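Local coordinates for protein nucleoside 2-deoxyribosyltransferase (Enterococcus faecalis, PDB 7M5H) that probably cleaves the N-glycosidic bond of a deoxyribonucleotide, perhaps as a 5-hydroxymethyl-dUMP N-hydrolase, within the nucleoside 2-deoxyribosyltransferase family, at residues 65-70 / 87-92; 72-77 / 155-160; 100-105 / 138-143; 7-12 / 27-32. One frame throughout, in Å; residues are numbered along the deposited sequence. Where two conformers were deposited one is given.

All four contacts lie mainly in buried parts of one Rossmann-like fold with a parallel sheet. Interaction 1 joins two helices, 56-68 and 84-96. Interactions 2, 3 and 4 each set a helix against a strand. Strand 72-76 lies between strands 5-10 and 100-103, so interaction 2 touches both 3 and 4. Interaction 4 is purely aliphatic and aromatic across its segments. Interaction 2 is also apolar, but Arg160 reaches a partly exposed border. Interaction 3 adds a main-chain hydrogen bond. Interaction 1 differs in mixing valine and leucine methyls with a carboxylate. Interactions 1 and 3 both border the second subunit.

Interaction 1: residues 65-70 / 87-92; sequences ENVLAS and ASEIGV
Val67 and Leu68 on helix 56-68 face Val92 and Glu89 on helix 84-96. The apolar part centres on one methyl, Val92 CG1. Leu68 CD2 comes within 3.8 Å of Val92 CG1, with the two side chains at about a right angle. Val67 CG1 touches Val92 CG1 more loosely, at 4.4 Å. Leu68 is exposed and closes this end of the contact, while both valines are buried. Val92 also packs on Gly91 of the second subunit.

The second kind of contact sets a methyl beside a carboxylate. Val67 CG2 lies 4.0 Å from Glu89 OE2 and 4.1 Å from Glu89 CG. This methyl, anti to its own carbonyl carbon, lies alongside the extended Glu89 chain from CG to OE2.

The polar bonds of Glu89 go elsewhere. OE2 is hydrogen-bonded to Tyr8 OH of strand 5-10, and OE1 to a bound glycerol. Tyr8 also packs on Val67, so one residue touches both helices.

The chemistry implies a divided interface. Between these segments the touching is through methyl groups, and Val67 flanks a buried carboxylate whose oxygens bond to Tyr8 and to a glycerol, probably from the crystallisation liquor. The glycerol is consistent with a pocket here.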
# COMPACT_ATOMS: atom_id res chain seq x y z
N GLU B 65 -4.88 -24.92 -1.53
CA GLU B 65 -5.48 -26.12 -2.11
C GLU B 65 -6.18 -25.80 -3.42
O GLU B 65 -6.07 -26.55 -4.40
CB GLU B 65 -6.46 -26.75 -1.12
CG GLU B 65 -5.80 -27.42 0.08
CD GLU B 65 -6.82 -28.09 0.99
OE1 GLU B 65 -6.43 -28.96 1.79
OE2 GLU B 65 -8.02 -27.75 0.89
N ASN B 66 -6.91 -24.68 -3.46
CA ASN B 66 -7.59 -24.29 -4.70
C ASN B 66 -6.60 -23.81 -5.75
O ASN B 66 -6.82 -24.04 -6.95
CB ASN B 66 -8.62 -23.21 -4.41
CG ASN B 66 -9.68 -23.67 -3.42
OD1 ASN B 66 -10.00 -22.96 -2.46
ND2 ASN B 66 -10.22 -24.86 -3.64
N VAL B 67 -5.52 -23.14 -5.34
CA VAL B 67 -4.51 -22.70 -6.29
C VAL B 67 -3.85 -23.91 -6.96
O VAL B 67 -3.74 -23.98 -8.19
CB VAL B 67 -3.47 -21.80 -5.60
CG1 VAL B 67 -2.30 -21.52 -6.53
CG2 VAL B 67 -4.11 -20.50 -5.13
N LEU B 68 -3.40 -24.87 -6.15
CA LEU B 68 -2.67 -26.02 -6.67
C LEU B 68 -3.54 -26.93 -7.53
O LEU B 68 -3.00 -27.64 -8.39
CB LEU B 68 -2.06 -26.82 -5.52
CG LEU B 68 -1.04 -26.09 -4.65
CD1 LEU B 68 -0.40 -27.04 -3.65
CD2 LEU B 68 0.02 -25.41 -5.50
N ALA B 69 -4.85 -26.93 -7.32
CA ALA B 69 -5.75 -27.76 -8.12
C ALA B 69 -6.12 -27.13 -9.45
O ALA B 69 -6.88 -27.74 -10.21
CB ALA B 69 -7.02 -28.07 -7.32
N SER B 70 -5.61 -25.95 -9.76
CA SER B 70 -5.97 -25.23 -10.97
C SER B 70 -4.96 -25.50 -12.08
O SER B 70 -3.80 -25.83 -11.83
CB SER B 70 -6.06 -23.73 -10.71
OG SER B 70 -4.79 -23.20 -10.35
N ALA B 87 0.17 -11.65 -4.64
CA ALA B 87 1.60 -11.79 -4.90
C ALA B 87 2.13 -13.12 -4.39
O ALA B 87 2.94 -13.77 -5.06
CB ALA B 87 2.36 -10.62 -4.27
N SER B 88 1.69 -13.54 -3.20
CA SER B 88 2.11 -14.84 -2.68
C SER B 88 1.56 -15.98 -3.52
O SER B 88 2.26 -16.96 -3.78
CB SER B 88 1.67 -14.98 -1.22
OG SER B 88 2.40 -14.10 -0.38
N GLU B 89 0.29 -15.88 -3.94
CA GLU B 89 -0.29 -16.92 -4.79
C GLU B 89 0.42 -17.02 -6.12
O GLU B 89 0.54 -18.12 -6.68
CB GLU B 89 -1.78 -16.64 -4.99
CG GLU B 89 -2.64 -16.94 -3.77
CD GLU B 89 -4.08 -16.48 -3.93
OE1 GLU B 89 -4.32 -15.53 -4.71
OE2 GLU B 89 -4.97 -17.06 -3.28
N ILE B 90 0.91 -15.90 -6.66
CA ILE B 90 1.69 -15.93 -7.89
C ILE B 90 3.00 -16.68 -7.66
O ILE B 90 3.43 -17.49 -8.49
CB ILE B 90 1.94 -14.50 -8.41
CG1 ILE B 90 0.64 -13.90 -8.95
CG2 ILE B 90 3.03 -14.49 -9.47
CD1 ILE B 90 0.76 -12.43 -9.31
N GLY B 91 3.65 -16.44 -6.51
CA GLY B 91 4.88 -17.15 -6.21
C GLY B 91 4.66 -18.64 -6.06
O GLY B 91 5.50 -19.45 -6.48
N VAL B 92 3.54 -19.04 -5.45
CA VAL B 92 3.22 -20.46 -5.35
C VAL B 92 2.99 -21.05 -6.73
O VAL B 92 3.47 -22.14 -7.05
CB VAL B 92 1.99 -20.67 -4.44
CG1 VAL B 92 1.53 -22.12 -4.50
CG2 VAL B 92 2.31 -20.27 -3.01

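Interaction 2: residues 72-77 / 155-160; sequences LLVALL and EEIKQR
The guanidinium group of Arg160 has an apolar neighbour on one side and an acid near its edge, while its CD rests on Leu72. Val101 CG2 of the adjacent strand sits obliquely above NE, on one side of the guanidinium plane, 3.6 Å from Arg160 NE. Glu156 OE2 approaches that same nitrogen from the other side of the plane and is tilted 27° out of it. This salt bridge measures 2.9 Å from Arg160 NE to Glu156 OE2. It uses the anti lone pair of the oxygen and is bent, with an N-H...O angle of 139°. Further round the helix, the amide of Gln159 gives a straighter bond. Its NE2 meets Glu155 OE2 in the amide plane at 3.0 Å.

Across the contact the touching is aliphatic. Arg160 runs extended from CG to NE, which brings CD within 4.1 Å of Leu72 CD1. Leu72 and Arg160 cross at about a right angle. Deeper in, Ile157 CD1 meets Val74 CG2 at 3.9 Å. With chi1 at -70°, Ile157 CG1 stands anti to the carbonyl carbon and carries CD1 toward the strand. Ile157 also packs on Ile29 of helix 16-30 and on Leu32, so it touches both the sheet and the neighbouring helix. The bridge to Glu156 holds the charged end of Arg160 back against its own helix at the partly exposed border.

Strand 72-76 pairs with strands 5-10 and 100-103 on its two sides. A C-terminal helix, 150-159, laid on a face of this central strand fits the Rossmann-like, three-layer alpha/beta fold of the family.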
# COMPACT_ATOMS: atom_id res chain seq x y z
N LEU B 72 -4.73 -23.04 -14.57
CA LEU B 72 -4.37 -21.69 -14.96
C LEU B 72 -4.80 -20.74 -13.86
O LEU B 72 -5.87 -20.91 -13.26
CB LEU B 72 -5.03 -21.30 -16.29
CG LEU B 72 -4.90 -19.84 -16.72
CD1 LEU B 72 -3.46 -19.51 -17.07
CD2 LEU B 72 -5.83 -19.53 -17.89
N LEU B 73 -3.98 -19.73 -13.58
CA LEU B 73 -4.26 -18.74 -12.56
C LEU B 73 -4.44 -17.38 -13.23
O LEU B 73 -3.55 -16.91 -13.94
CB LEU B 73 -3.14 -18.69 -11.52
CG LEU B 73 -3.38 -17.84 -10.27
CD1 LEU B 73 -3.09 -18.65 -9.02
CD2 LEU B 73 -2.53 -16.58 -10.30
N VAL B 74 -5.61 -16.77 -13.02
CA VAL B 74 -5.87 -15.41 -13.48
C VAL B 74 -5.70 -14.49 -12.28
O VAL B 74 -6.34 -14.69 -11.24
CB VAL B 74 -7.28 -15.29 -14.08
CG1 VAL B 74 -7.58 -13.84 -14.42
CG2 VAL B 74 -7.40 -16.16 -15.32
N ALA B 75 -4.84 -13.48 -12.42
CA ALA B 75 -4.47 -12.61 -11.32
C ALA B 75 -4.76 -11.16 -11.67
O ALA B 75 -4.45 -10.70 -12.77
CB ALA B 75 -2.99 -12.77 -10.96
N LEU B 76 -5.36 -10.44 -10.72
CA LEU B 76 -5.62 -9.01 -10.86
C LEU B 76 -4.56 -8.25 -10.08
O LEU B 76 -4.44 -8.43 -8.86
CB LEU B 76 -7.03 -8.67 -10.37
CG LEU B 76 -8.16 -8.68 -11.40
CD1 LEU B 76 -8.11 -9.92 -12.28
CD2 LEU B 76 -9.51 -8.57 -10.72
N LEU B 77 -3.79 -7.41 -10.78
CA LEU B 77 -2.65 -6.73 -10.19
C LEU B 77 -2.95 -5.29 -9.77
O LEU B 77 -2.10 -4.66 -9.14
CB LEU B 77 -1.47 -6.73 -11.16
CG LEU B 77 -1.01 -8.07 -11.74
CD1 LEU B 77 0.22 -7.87 -12.61
CD2 LEU B 77 -0.73 -9.07 -10.64
N GLU B 155 -9.19 -12.96 -24.60
CA GLU B 155 -8.55 -13.53 -25.78
C GLU B 155 -7.41 -14.47 -25.38
O GLU B 155 -7.24 -15.54 -25.97
CB GLU B 155 -8.04 -12.42 -26.69
CG GLU B 155 -7.34 -12.92 -27.94
CD GLU B 155 -8.29 -13.64 -28.88
OE1 GLU B 155 -9.40 -13.13 -29.13
OE2 GLU B 155 -7.92 -14.73 -29.37
N GLU B 156 -6.63 -14.08 -24.37
CA GLU B 156 -5.53 -14.93 -23.92
C GLU B 156 -6.05 -16.20 -23.26
O GLU B 156 -5.46 -17.28 -23.42
CB GLU B 156 -4.63 -14.15 -22.96
CG GLU B 156 -3.46 -14.95 -22.40
CD GLU B 156 -2.45 -15.31 -23.47
OE1 GLU B 156 -2.33 -14.56 -24.46
OE2 GLU B 156 -1.76 -16.34 -23.31
N ILE B 157 -7.15 -16.10 -22.51
CA ILE B 157 -7.73 -17.28 -21.87
C ILE B 157 -8.24 -18.26 -22.91
O ILE B 157 -8.08 -19.48 -22.77
CB ILE B 157 -8.84 -16.86 -20.89
CG1 ILE B 157 -8.24 -16.15 -19.67
CG2 ILE B 157 -9.67 -18.06 -20.46
CD1 ILE B 157 -9.27 -15.67 -18.67
N LYS B 158 -8.84 -17.75 -23.99
CA LYS B 158 -9.35 -18.63 -25.04
C LYS B 158 -8.22 -19.42 -25.69
O LYS B 158 -8.36 -20.62 -25.94
CB LYS B 158 -10.10 -17.81 -26.09
CG LYS B 158 -11.61 -17.99 -26.05
CD LYS B 158 -12.27 -17.37 -27.27
CE LYS B 158 -11.95 -15.88 -27.38
NZ LYS B 158 -12.60 -15.26 -28.56
N GLN B 159 -7.09 -18.76 -25.97
CA GLN B 159 -5.95 -19.42 -26.58
C GLN B 159 -5.35 -20.51 -25.69
O GLN B 159 -4.72 -21.44 -26.20
CB GLN B 159 -4.87 -18.40 -26.93
CG GLN B 159 -5.31 -17.32 -27.91
CD GLN B 159 -5.50 -17.84 -29.31
OE1 GLN B 159 -4.91 -18.85 -29.70
NE2 GLN B 159 -6.35 -17.17 -30.08
N ARG B 160 -5.53 -20.41 -24.37
CA ARG B 160 -4.97 -21.39 -23.44
C ARG B 160 -5.96 -22.49 -23.07
O ARG B 160 -5.73 -23.20 -22.09
CB ARG B 160 -4.47 -20.69 -22.18
CG ARG B 160 -3.30 -19.75 -22.41
CD ARG B 160 -2.85 -19.08 -21.13
NE ARG B 160 -1.57 -18.40 -21.30
CZ ARG B 160 -0.39 -18.97 -21.11
NH1 ARG B 160 -0.33 -20.24 -20.71
NH2 ARG B 160 0.72 -18.29 -21.30

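Interaction 3: residues 100-105 / 138-143; sequences VVALYT and GLIKLN
Ile140 sits closely against Val100 and Ala102 and forms the tight part of the contact. The CA atoms of Val100 and Ile140 come within 5.5 Å, so Ile140 brings its helix close to the strand backbone. Ile140 CG2 is 3.3 Å from Val100 O, a methyl set against a main-chain oxygen. The same CG2 is 3.9 Å from Val100 CG1. The two side chains cross at about a right angle. The longer branch of Ile140 reaches further along the strand. Its CG1 is anti to the carbonyl carbon (chi1 -58°), and CD1 ends 3.7 Å from Ala102 CB. Val100 thus meets both branches near their root, and Ala102 chiefly the tip of the longer one. The CB of each strand residue points toward the helix.

The other side is looser and partly open to solvent. There the link is made by backbone. Val100 N donates to Asn143 O over 3.1 Å at an angle of 159°, with the donor in the carbonyl plane. Asn143 N in turn bonds to Ile140 O, which ties the turn back to Ile140. The bond from CA to CB of Lys141 points away from the strand, and its NZ forms a salt bridge with Glu126 of the fourth subunit.

Asn143 leads directly into strand 144-147, which pairs with strand 100-103 through Arg145 and Val147. Val146 of that strand packs on both Ala102 and Ile140. Helix 84-96 adds Ile90 against Ile140 and Ala93 against Val100, and Leu73 and Ala75 of strand 72-76 also pack on Val100.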
# COMPACT_ATOMS: atom_id res chain seq x y z
N VAL B 100 0.28 -18.20 -15.28
CA VAL B 100 -0.45 -17.07 -14.72
C VAL B 100 -0.70 -16.05 -15.82
O VAL B 100 0.25 -15.60 -16.48
CB VAL B 100 0.31 -16.41 -13.55
CG1 VAL B 100 -0.46 -15.19 -13.04
CG2 VAL B 100 0.54 -17.41 -12.43
N VAL B 101 -1.96 -15.69 -16.03
CA VAL B 101 -2.35 -14.60 -16.92
C VAL B 101 -2.88 -13.47 -16.05
O VAL B 101 -3.90 -13.63 -15.37
CB VAL B 101 -3.40 -15.05 -17.95
CG1 VAL B 101 -3.83 -13.87 -18.81
CG2 VAL B 101 -2.84 -16.17 -18.81
N ALA B 102 -2.20 -12.33 -16.08
CA ALA B 102 -2.49 -11.22 -15.18
C ALA B 102 -3.12 -10.05 -15.93
O ALA B 102 -2.80 -9.80 -17.10
CB ALA B 102 -1.22 -10.75 -14.46
N LEU B 103 -4.00 -9.34 -15.24
CA LEU B 103 -4.68 -8.17 -15.78
C LEU B 103 -4.23 -6.92 -15.02
O LEU B 103 -4.22 -6.91 -13.79
CB LEU B 103 -6.20 -8.32 -15.68
CG LEU B 103 -7.01 -7.12 -16.16
CD1 LEU B 103 -6.85 -6.94 -17.66
CD2 LEU B 103 -8.48 -7.27 -15.79
N TYR B 104 -3.88 -5.88 -15.77
CA TYR B 104 -3.32 -4.64 -15.20
C TYR B 104 -3.86 -3.47 -16.02
O TYR B 104 -3.29 -3.13 -17.07
CB TYR B 104 -1.80 -4.69 -15.21
CG TYR B 104 -1.13 -3.39 -14.81
CD1 TYR B 104 -1.37 -2.81 -13.57
CD2 TYR B 104 -0.24 -2.76 -15.67
CE1 TYR B 104 -0.75 -1.63 -13.21
CE2 TYR B 104 0.39 -1.58 -15.31
CZ TYR B 104 0.13 -1.02 -14.08
OH TYR B 104 0.75 0.15 -13.71
N THR B 105 -4.93 -2.84 -15.54
CA THR B 105 -5.65 -1.83 -16.30
C THR B 105 -5.33 -0.40 -15.88
O THR B 105 -5.93 0.53 -16.42
CB THR B 105 -7.16 -2.05 -16.18
OG1 THR B 105 -7.57 -1.82 -14.82
CG2 THR B 105 -7.53 -3.46 -16.58
N GLY B 138 7.77 -10.37 -13.11
CA GLY B 138 8.65 -11.29 -13.81
C GLY B 138 8.23 -12.74 -13.66
O GLY B 138 8.31 -13.52 -14.61
N LEU B 139 7.78 -13.12 -12.46
CA LEU B 139 7.31 -14.49 -12.25
C LEU B 139 6.14 -14.82 -13.16
O LEU B 139 6.02 -15.95 -13.64
CB LEU B 139 6.92 -14.69 -10.78
CG LEU B 139 8.04 -14.64 -9.75
CD1 LEU B 139 7.50 -14.92 -8.35
CD2 LEU B 139 9.13 -15.64 -10.10
N ILE B 140 5.27 -13.84 -13.42
CA ILE B 140 4.15 -14.05 -14.32
C ILE B 140 4.65 -14.29 -15.74
O ILE B 140 4.30 -15.29 -16.38
CB ILE B 140 3.18 -12.86 -14.27
CG1 ILE B 140 2.68 -12.64 -12.84
CG2 ILE B 140 2.03 -13.06 -15.24
CD1 ILE B 140 1.93 -11.34 -12.65
N LYS B 141 5.46 -13.36 -16.26
CA LYS B 141 5.90 -13.44 -17.65
C LYS B 141 6.81 -14.63 -17.92
O LYS B 141 6.95 -15.03 -19.08
CB LYS B 141 6.60 -12.15 -18.05
CG LYS B 141 5.78 -10.89 -17.87
CD LYS B 141 6.45 -9.70 -18.53
CE LYS B 141 5.60 -8.45 -18.45
NZ LYS B 141 6.18 -7.35 -19.26
N LEU B 142 7.44 -15.19 -16.88
CA LEU B 142 8.29 -16.36 -17.09
C LEU B 142 7.48 -17.58 -17.52
O LEU B 142 8.03 -18.50 -18.12
CB LEU B 142 9.09 -16.66 -15.82
CG LEU B 142 10.32 -15.78 -15.60
CD1 LEU B 142 10.90 -15.96 -14.20
CD2 LEU B 142 11.37 -16.07 -16.65
N ASN B 143 6.18 -17.59 -17.22
CA ASN B 143 5.26 -18.65 -17.62
C ASN B 143 3.86 -18.04 -17.57
O ASN B 143 3.05 -18.32 -16.68
CB ASN B 143 5.38 -19.88 -16.73
CG ASN B 143 4.52 -21.04 -17.21
OD1 ASN B 143 4.26 -21.19 -18.41
ND2 ASN B 143 4.10 -21.88 -16.28

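Interaction 4: residues 7-12 / 27-32; sequences IYFAGP and EQIRQL
Next to Ile29, which meets Ile7 and Phe9, Arg30 NH2 is gripped twice: by a salt bridge to Glu43 OE1 and by a hydrogen bond to Leu38 O. Both segments belong to a beta-alpha-beta unit of the Rossmann-like fold, made of strand 5-10, helix 16-30 and strand 36-39. The bond to Leu38 O ties this part of the chain to the second strand of the unit. The packing of Ile29 ties it to the first.

That packing is wholly apolar and rests on one helix residue. Ile29 points toward the strand and divides its two branches between two strand residues. CG2 stands anti to the backbone N and comes 4.3 Å from Ile7 CD1, a loose touch. CG1 stands anti to the carbonyl carbon instead (chi1 -62°), and sends CD1 to Phe9. The CA atoms of Ile7 and Ile29 are 9.7 Å apart, so the side chains span the gap.

Leu38 packs on Ile7, Phe9 and Ile29, while Leu154 of helix 150-159 also touches Ile29. The aromatic contact is made at the edge of the ring: Ile29 CD1 lies near the plane of Phe9, 4.0 Å from Phe9 CE1.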
# COMPACT_ATOMS: atom_id res chain seq x y z
N ILE B 7 -9.62 -22.91 -13.53
CA ILE B 7 -9.03 -21.59 -13.41
C ILE B 7 -9.22 -21.10 -11.98
O ILE B 7 -10.33 -21.18 -11.44
CB ILE B 7 -9.64 -20.60 -14.41
CG1 ILE B 7 -9.40 -21.06 -15.84
CG2 ILE B 7 -9.07 -19.20 -14.20
CD1 ILE B 7 -9.99 -20.14 -16.89
N TYR B 8 -8.15 -20.60 -11.38
CA TYR B 8 -8.21 -19.92 -10.09
C TYR B 8 -8.15 -18.42 -10.33
O TYR B 8 -7.22 -17.93 -10.97
CB TYR B 8 -7.08 -20.36 -9.17
CG TYR B 8 -7.14 -19.74 -7.79
CD1 TYR B 8 -7.90 -20.30 -6.78
CD2 TYR B 8 -6.43 -18.57 -7.50
CE1 TYR B 8 -7.97 -19.74 -5.52
CE2 TYR B 8 -6.49 -18.00 -6.25
CZ TYR B 8 -7.26 -18.58 -5.26
OH TYR B 8 -7.31 -18.01 -4.01
N PHE B 9 -9.15 -17.70 -9.83
CA PHE B 9 -9.24 -16.25 -10.01
C PHE B 9 -8.63 -15.58 -8.78
O PHE B 9 -9.24 -15.53 -7.72
CB PHE B 9 -10.69 -15.82 -10.22
CG PHE B 9 -10.83 -14.41 -10.71
CD1 PHE B 9 -10.86 -14.13 -12.07
CD2 PHE B 9 -10.93 -13.35 -9.82
CE1 PHE B 9 -11.00 -12.83 -12.52
CE2 PHE B 9 -11.06 -12.05 -10.26
CZ PHE B 9 -11.10 -11.79 -11.62
N ALA B 10 -7.41 -15.07 -8.94
CA ALA B 10 -6.71 -14.40 -7.86
C ALA B 10 -6.96 -12.90 -7.93
O ALA B 10 -6.84 -12.29 -9.00
CB ALA B 10 -5.21 -14.69 -7.92
N GLY B 11 -7.31 -12.30 -6.80
CA GLY B 11 -7.57 -10.89 -6.72
C GLY B 11 -8.16 -10.51 -5.38
O GLY B 11 -8.78 -11.34 -4.70
N PRO B 12 -7.97 -9.26 -4.96
CA PRO B 12 -8.62 -8.79 -3.73
C PRO B 12 -10.14 -8.89 -3.86
O PRO B 12 -10.70 -8.68 -4.93
CB PRO B 12 -8.16 -7.34 -3.61
CG PRO B 12 -7.75 -6.95 -5.00
CD PRO B 12 -7.20 -8.20 -5.62
N GLU B 27 -17.98 -13.60 -14.91
CA GLU B 27 -19.10 -13.91 -15.79
C GLU B 27 -18.67 -13.92 -17.25
O GLU B 27 -19.05 -14.81 -18.01
CB GLU B 27 -20.24 -12.90 -15.57
CG GLU B 27 -21.29 -12.89 -16.67
CD GLU B 27 -22.05 -14.19 -16.78
OE1 GLU B 27 -22.09 -14.96 -15.80
OE2 GLU B 27 -22.63 -14.45 -17.86
N GLN B 28 -17.86 -12.94 -17.66
CA GLN B 28 -17.37 -12.91 -19.03
C GLN B 28 -16.45 -14.09 -19.31
O GLN B 28 -16.48 -14.66 -20.41
CB GLN B 28 -16.64 -11.59 -19.31
CG GLN B 28 -17.54 -10.37 -19.32
CD GLN B 28 -16.76 -9.09 -19.56
OE1 GLN B 28 -16.53 -8.31 -18.64
NE2 GLN B 28 -16.33 -8.88 -20.81
N ILE B 29 -15.61 -14.46 -18.34
CA ILE B 29 -14.68 -15.57 -18.55
C ILE B 29 -15.45 -16.88 -18.72
O ILE B 29 -15.15 -17.67 -19.62
CB ILE B 29 -13.68 -15.66 -17.38
CG1 ILE B 29 -12.84 -14.38 -17.29
CG2 ILE B 29 -12.79 -16.88 -17.54
CD1 ILE B 29 -11.84 -14.39 -16.16
N ARG B 30 -16.45 -17.11 -17.87
CA ARG B 30 -17.22 -18.34 -17.96
C ARG B 30 -18.04 -18.41 -19.24
O ARG B 30 -18.34 -19.50 -19.72
CB ARG B 30 -18.12 -18.48 -16.73
CG ARG B 30 -17.37 -18.85 -15.46
CD ARG B 30 -18.24 -18.68 -14.22
NE ARG B 30 -17.58 -19.20 -13.02
CZ ARG B 30 -17.96 -18.91 -11.78
NH1 ARG B 30 -18.99 -18.09 -11.57
NH2 ARG B 30 -17.31 -19.42 -10.75
N GLN B 31 -18.40 -17.26 -19.81
CA GLN B 31 -19.14 -17.23 -21.06
C GLN B 31 -18.27 -17.51 -22.28
O GLN B 31 -18.81 -17.67 -23.38
CB GLN B 31 -19.85 -15.89 -21.24
CG GLN B 31 -21.09 -15.73 -20.38
CD GLN B 31 -22.08 -16.86 -20.58
OE1 GLN B 31 -22.47 -17.17 -21.71
NE2 GLN B 31 -22.48 -17.50 -19.49
N LEU B 32 -16.95 -17.58 -22.11
CA LEU B 32 -16.08 -17.88 -23.24
C LEU B 32 -16.26 -19.32 -23.71
O LEU B 32 -16.44 -19.59 -24.90
CB LEU B 32 -14.62 -17.62 -22.87
CG LEU B 32 -14.15 -16.17 -22.84
CD1 LEU B 32 -12.70 -16.10 -22.39
CD2 LEU B 32 -14.32 -15.53 -24.21